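Local coordinates for protein syncytin-1 (Homo sapiens, PDB 5HA6) that is an endogenous retroviral envelope glycoprotein that probably drives cell-cell fusion, its fusion subunit forming a trimer of helical hairpins, at residues A[39-44]-A[102-107]; A[53-58]-A[89-94]. The protein carries 1 engineered substitution. One frame throughout, in Å; residues are numbered along the deposited sequence.

Contact 1. Residues A[39-44]-A[102-107]; sequences DMERVA and EIRDRI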
# COMPACT_ATOMS: atom_id res chain seq x y z
N ASP A 39 -5.95 13.92 9.58
CA ASP A 39 -5.50 13.35 8.30
C ASP A 39 -4.61 12.11 8.55
O ASP A 39 -4.79 11.04 7.98
CB ASP A 39 -4.71 14.37 7.49
CG ASP A 39 -5.56 15.46 6.87
OD1 ASP A 39 -6.71 15.74 7.28
OD2 ASP A 39 -5.01 16.11 5.96
N MET A 40 -3.61 12.25 9.42
CA MET A 40 -2.68 11.15 9.67
C MET A 40 -3.29 9.90 10.31
O MET A 40 -2.80 8.79 10.06
CB MET A 40 -1.51 11.65 10.55
CG MET A 40 -0.65 12.57 9.80
SD MET A 40 0.29 11.69 8.50
CE MET A 40 1.11 12.98 7.66
N GLU A 41 -4.33 10.06 11.12
CA GLU A 41 -5.05 8.89 11.62
C GLU A 41 -5.60 8.08 10.44
O GLU A 41 -5.50 6.84 10.40
CB GLU A 41 -6.21 9.29 12.55
CG GLU A 41 -5.81 9.92 13.85
CD GLU A 41 -5.22 8.91 14.84
OE1 GLU A 41 -4.84 9.33 15.96
OE2 GLU A 41 -5.10 7.71 14.51
N ARG A 42 -6.12 8.77 9.42
CA ARG A 42 -6.68 8.09 8.25
C ARG A 42 -5.59 7.51 7.34
O ARG A 42 -5.70 6.35 6.88
CB ARG A 42 -7.59 9.03 7.45
CG ARG A 42 -8.84 9.36 8.22
CD ARG A 42 -9.50 10.64 7.78
NE ARG A 42 -10.82 10.75 8.42
CZ ARG A 42 -11.07 11.35 9.58
NH1 ARG A 42 -10.11 11.93 10.31
NH2 ARG A 42 -12.30 11.34 10.02
N VAL A 43 -4.49 8.25 7.13
CA VAL A 43 -3.35 7.64 6.45
C VAL A 43 -2.85 6.35 7.15
O VAL A 43 -2.63 5.30 6.50
CB VAL A 43 -2.22 8.65 6.30
CG1 VAL A 43 -0.94 8.02 5.69
CG2 VAL A 43 -2.69 9.85 5.47
N ALA A 44 -2.60 6.42 8.45
CA ALA A 44 -2.13 5.26 9.18
C ALA A 44 -3.08 4.09 9.02
O ALA A 44 -2.65 2.94 8.74
CB ALA A 44 -1.97 5.60 10.68
N GLU A 102 4.87 4.60 14.80
CA GLU A 102 5.60 5.88 14.98
C GLU A 102 4.75 7.11 14.63
O GLU A 102 4.73 8.11 15.34
CB GLU A 102 6.87 5.88 14.12
CG GLU A 102 7.97 4.98 14.68
CD GLU A 102 9.15 4.91 13.71
OE1 GLU A 102 9.31 5.86 12.89
OE2 GLU A 102 9.90 3.91 13.74
N ILE A 103 4.04 7.04 13.51
CA ILE A 103 3.05 8.07 13.18
C ILE A 103 1.97 8.26 14.27
O ILE A 103 1.64 9.40 14.65
CB ILE A 103 2.40 7.74 11.84
CG1 ILE A 103 3.47 7.87 10.72
CG2 ILE A 103 1.21 8.62 11.60
CD1 ILE A 103 3.01 7.36 9.37
N ARG A 104 1.40 7.17 14.74
CA ARG A 104 0.43 7.24 15.82
C ARG A 104 1.05 7.81 17.13
O ARG A 104 0.37 8.59 17.87
CB ARG A 104 -0.18 5.84 16.01
CG ARG A 104 -1.14 5.49 14.82
CD ARG A 104 -1.77 4.13 14.95
NE ARG A 104 -2.79 3.96 13.93
CZ ARG A 104 -3.23 2.78 13.50
NH1 ARG A 104 -2.77 1.64 14.03
NH2 ARG A 104 -4.15 2.74 12.57
N ASP A 105 2.33 7.48 17.41
CA ASP A 105 3.01 8.08 18.55
C ASP A 105 3.13 9.57 18.37
O ASP A 105 3.02 10.33 19.33
CB ASP A 105 4.44 7.53 18.73
CG ASP A 105 4.47 6.08 19.05
OD1 ASP A 105 3.43 5.56 19.53
OD2 ASP A 105 5.56 5.49 18.86
N ARG A 106 3.47 9.99 17.16
CA ARG A 106 3.62 11.43 16.90
C ARG A 106 2.31 12.18 17.05
O ARG A 106 2.31 13.30 17.61
CB ARG A 106 4.23 11.64 15.50
CG ARG A 106 5.68 11.18 15.46
CD ARG A 106 6.26 11.16 14.05
NE ARG A 106 6.25 12.53 13.51
CZ ARG A 106 7.11 13.49 13.81
NH1 ARG A 106 8.18 13.26 14.57
NH2 ARG A 106 6.92 14.69 13.28
N ILE A 107 1.21 11.58 16.56
CA ILE A 107 -0.11 12.14 16.84
C ILE A 107 -0.36 12.31 18.34
O ILE A 107 -0.74 13.41 18.83
CB ILE A 107 -1.21 11.25 16.28
CG1 ILE A 107 -1.13 11.28 14.76
CG2 ILE A 107 -2.58 11.66 16.81
CD1 ILE A 107 -1.86 10.12 14.10
O HOH W 1 -2.65 7.94 17.74
O HOH W 2 -4.61 5.68 13.19
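Met40 and Ile107 meet where the long inner helix 25-71 and the outer helix 93-115 run antiparallel, the hairpin of a six-helix bundle. The short axes stand 9.9 Å apart at 162°; Met40 and Ala44 point toward the outer helix, from which Ile103 and Ile107 point back. Met40 touches mainly with its CB, which lies 3.9 Å from Ile107 CD1 and 4.2 Å from Ile103 CG2. Its CG sits beside the backbone N and the chain then bends (chi2 -70°), so the rest of the side chain leaves the outer helix; Met40 also packs on Met40 of the second subunit. Glu41 is bent at the same torsion (chi2 -73°), and the bend brings its carboxylate obliquely against the Ile107 methyls, with OE1 3.4 Å from Ile107 CG2. No direct salt bridge follows: Glu41 OE2 remains 4.4 Å from Arg104 NE. One water bridges these two atoms, accepting from Arg104 NE and appearing to donate to Glu41 OE2. Another donates to Glu41 OE1 and to Arg104 O, tying the carboxylate to the outer backbone. Arg104 finds its strong partner one turn along the inner helix, where NH2 forms a salt bridge to Asp45; with the water on NE, this holds the guanidinium in place beside Ala44. Outside the pair, Arg106 and Glu102 make salt bridges to Asp39 and Arg42, respectively, of the third subunit, which places the outer helix along the groove between two inner helices. Ala44 closes the segment, its CA 7.1 Å from Ile103 CA, the same spacing as between the CA atoms of Glu41 and Arg104. The extended Arg104 chain crosses past the methyl, and Ala44 CB approaches the guanidinium obliquely, 3.7 Å from NE.

Contact 2. Residues A[53-58]-A[89-94]; sequences QLNSLA and YVNQSG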
# COMPACT_ATOMS: atom_id res chain seq x y z
N GLN A 53 -3.87 -6.45 3.54
CA GLN A 53 -4.19 -7.13 2.27
C GLN A 53 -3.00 -7.80 1.61
O GLN A 53 -3.14 -8.92 1.09
CB GLN A 53 -4.84 -6.15 1.29
CG GLN A 53 -6.23 -5.65 1.77
CD GLN A 53 -6.66 -4.44 1.00
OE1 GLN A 53 -6.18 -3.33 1.26
NE2 GLN A 53 -7.50 -4.65 0.02
N LEU A 54 -1.83 -7.16 1.60
CA LEU A 54 -0.62 -7.91 1.19
C LEU A 54 -0.38 -9.21 1.96
O LEU A 54 -0.12 -10.27 1.35
CB LEU A 54 0.61 -7.05 1.37
CG LEU A 54 0.77 -6.07 0.24
CD1 LEU A 54 1.77 -4.99 0.68
CD2 LEU A 54 1.30 -6.85 -0.98
N ASN A 55 -0.47 -9.15 3.29
CA ASN A 55 -0.34 -10.36 4.10
C ASN A 55 -1.38 -11.40 3.69
O ASN A 55 -1.07 -12.59 3.58
CB ASN A 55 -0.49 -10.07 5.60
CG ASN A 55 0.55 -9.07 6.13
OD1 ASN A 55 1.63 -8.91 5.56
ND2 ASN A 55 0.21 -8.40 7.23
N SER A 56 -2.62 -10.97 3.51
CA SER A 56 -3.70 -11.92 3.14
C SER A 56 -3.39 -12.57 1.77
O SER A 56 -3.46 -13.80 1.61
CB SER A 56 -5.05 -11.19 3.13
OG SER A 56 -6.16 -12.06 2.90
N LEU A 57 -3.05 -11.74 0.80
CA LEU A 57 -2.83 -12.19 -0.55
C LEU A 57 -1.60 -13.07 -0.65
O LEU A 57 -1.62 -14.12 -1.35
CB LEU A 57 -2.69 -10.98 -1.51
CG LEU A 57 -2.77 -11.33 -3.01
CD1 LEU A 57 -4.12 -11.91 -3.40
CD2 LEU A 57 -2.43 -10.12 -3.94
N ALA A 58 -0.56 -12.72 0.11
CA ALA A 58 0.67 -13.50 0.08
C ALA A 58 0.41 -14.94 0.55
O ALA A 58 1.01 -15.88 0.04
CB ALA A 58 1.75 -12.83 0.93
N TYR A 89 9.21 -14.13 -2.12
CA TYR A 89 8.50 -12.97 -1.61
C TYR A 89 9.21 -12.48 -0.37
O TYR A 89 9.47 -13.26 0.54
CB TYR A 89 7.05 -13.29 -1.25
CG TYR A 89 6.30 -12.12 -0.60
CD1 TYR A 89 6.27 -10.88 -1.20
CD2 TYR A 89 5.61 -12.28 0.60
CE1 TYR A 89 5.57 -9.81 -0.64
CE2 TYR A 89 4.91 -11.24 1.16
CZ TYR A 89 4.89 -10.00 0.55
OH TYR A 89 4.18 -8.95 1.15
N VAL A 90 9.47 -11.19 -0.31
CA VAL A 90 10.08 -10.64 0.90
C VAL A 90 9.03 -9.83 1.64
O VAL A 90 8.69 -8.74 1.22
CB VAL A 90 11.26 -9.78 0.59
CG1 VAL A 90 11.90 -9.30 1.87
CG2 VAL A 90 12.25 -10.54 -0.28
N ASN A 91 8.55 -10.38 2.73
CA ASN A 91 7.50 -9.73 3.54
C ASN A 91 8.11 -8.66 4.40
O ASN A 91 9.05 -8.89 5.14
CB ASN A 91 6.80 -10.75 4.44
CG ASN A 91 6.04 -10.07 5.59
OD1 ASN A 91 5.18 -9.24 5.35
ND2 ASN A 91 6.31 -10.49 6.81
N GLN A 92 7.58 -7.47 4.31
CA GLN A 92 8.09 -6.37 5.06
C GLN A 92 7.01 -5.70 5.92
O GLN A 92 7.08 -4.49 6.20
CB GLN A 92 8.73 -5.39 4.10
CG GLN A 92 9.99 -5.99 3.44
CD GLN A 92 10.73 -5.00 2.61
OE1 GLN A 92 10.18 -4.45 1.65
NE2 GLN A 92 11.98 -4.74 2.97
N SER A 93 6.09 -6.50 6.42
CA SER A 93 5.03 -5.97 7.29
C SER A 93 5.61 -5.27 8.51
O SER A 93 5.04 -4.28 8.98
CB SER A 93 4.11 -7.08 7.78
OG SER A 93 4.90 -8.09 8.42
N GLY A 94 6.70 -5.80 9.04
CA GLY A 94 7.39 -5.22 10.19
C GLY A 94 7.77 -3.75 10.00
O GLY A 94 7.62 -2.92 10.92
O HOH W 3 3.36 -9.45 3.59
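One water joins Asn55, Tyr89 and Asn91, gripped by three side chains from both segments. It accepts from Tyr89 OH at 2.6 Å and donates to Asn55 OD1 at 2.7 Å and to Asn91 OD1, so its two protons and one lone pair all have partners. The water lies in the plane of the Tyr89 ring, at its edge. Tyr89 reaches this point because its CG is anti to the backbone N (chi1 175°), which sends the ring across to helix 25-71. There Ala58 CB comes within 3.5 Å of Tyr89 CE2, at an oblique angle to the ring, while the hydroxyl end passes Leu54 roughly at a right angle, with Leu54 CB 4.1 Å from Tyr89 OH. The extended chain runs past the ring, with Asn91 N 4.0 Å above the plane of the Tyr89 ring and over its centre. Asn91 OD1 also accepts from Ser93 N at 3.1 Å, an Asx turn that leads the chain into helix 93-115. That donor stands well above the carbonyl plane, 59° out of it, rather than on a lone pair. At the other end of the same amide, ND2 donates nearly in plane to Ser93 OG at 3.2 Å, and the two bonds together fix the rotation of the Asn91 amide. Asn55 faces it with its amide plane turned by 79°; its OD1 rests 3.8 Å from Ser93 CB and also accepts from Gln51 NE2. The whole pairing docks the extended lead-in and the first residue of helix 93-115 onto helix 25-71, while Leu54 packs against Leu54 of the second subunit and Tyr89 against Gln53 of the third.

Contacts 1 and 2 lie 21 Å apart between centres, with about 8 Å between their nearest atoms, and do not touch. Both join helix 25-71 to the returning arm that ends in helix 93-115. Along the chain the order is 39-44, 53-58, 89-94, 102-107, so contact 2 is nested within the loop closed by contact 1, as an antiparallel hairpin requires. Between 58 and 89 the chain finishes helix 25-71 and reverses through the region holding helix 78-82 and the Cys79–Cys86 disulfide. Contact 2 thus docks the start of the outer helix and contact 1 its middle. Both also touch neighbouring subunits, consistent with the post-fusion trimer of hairpins of retroviral envelope proteins.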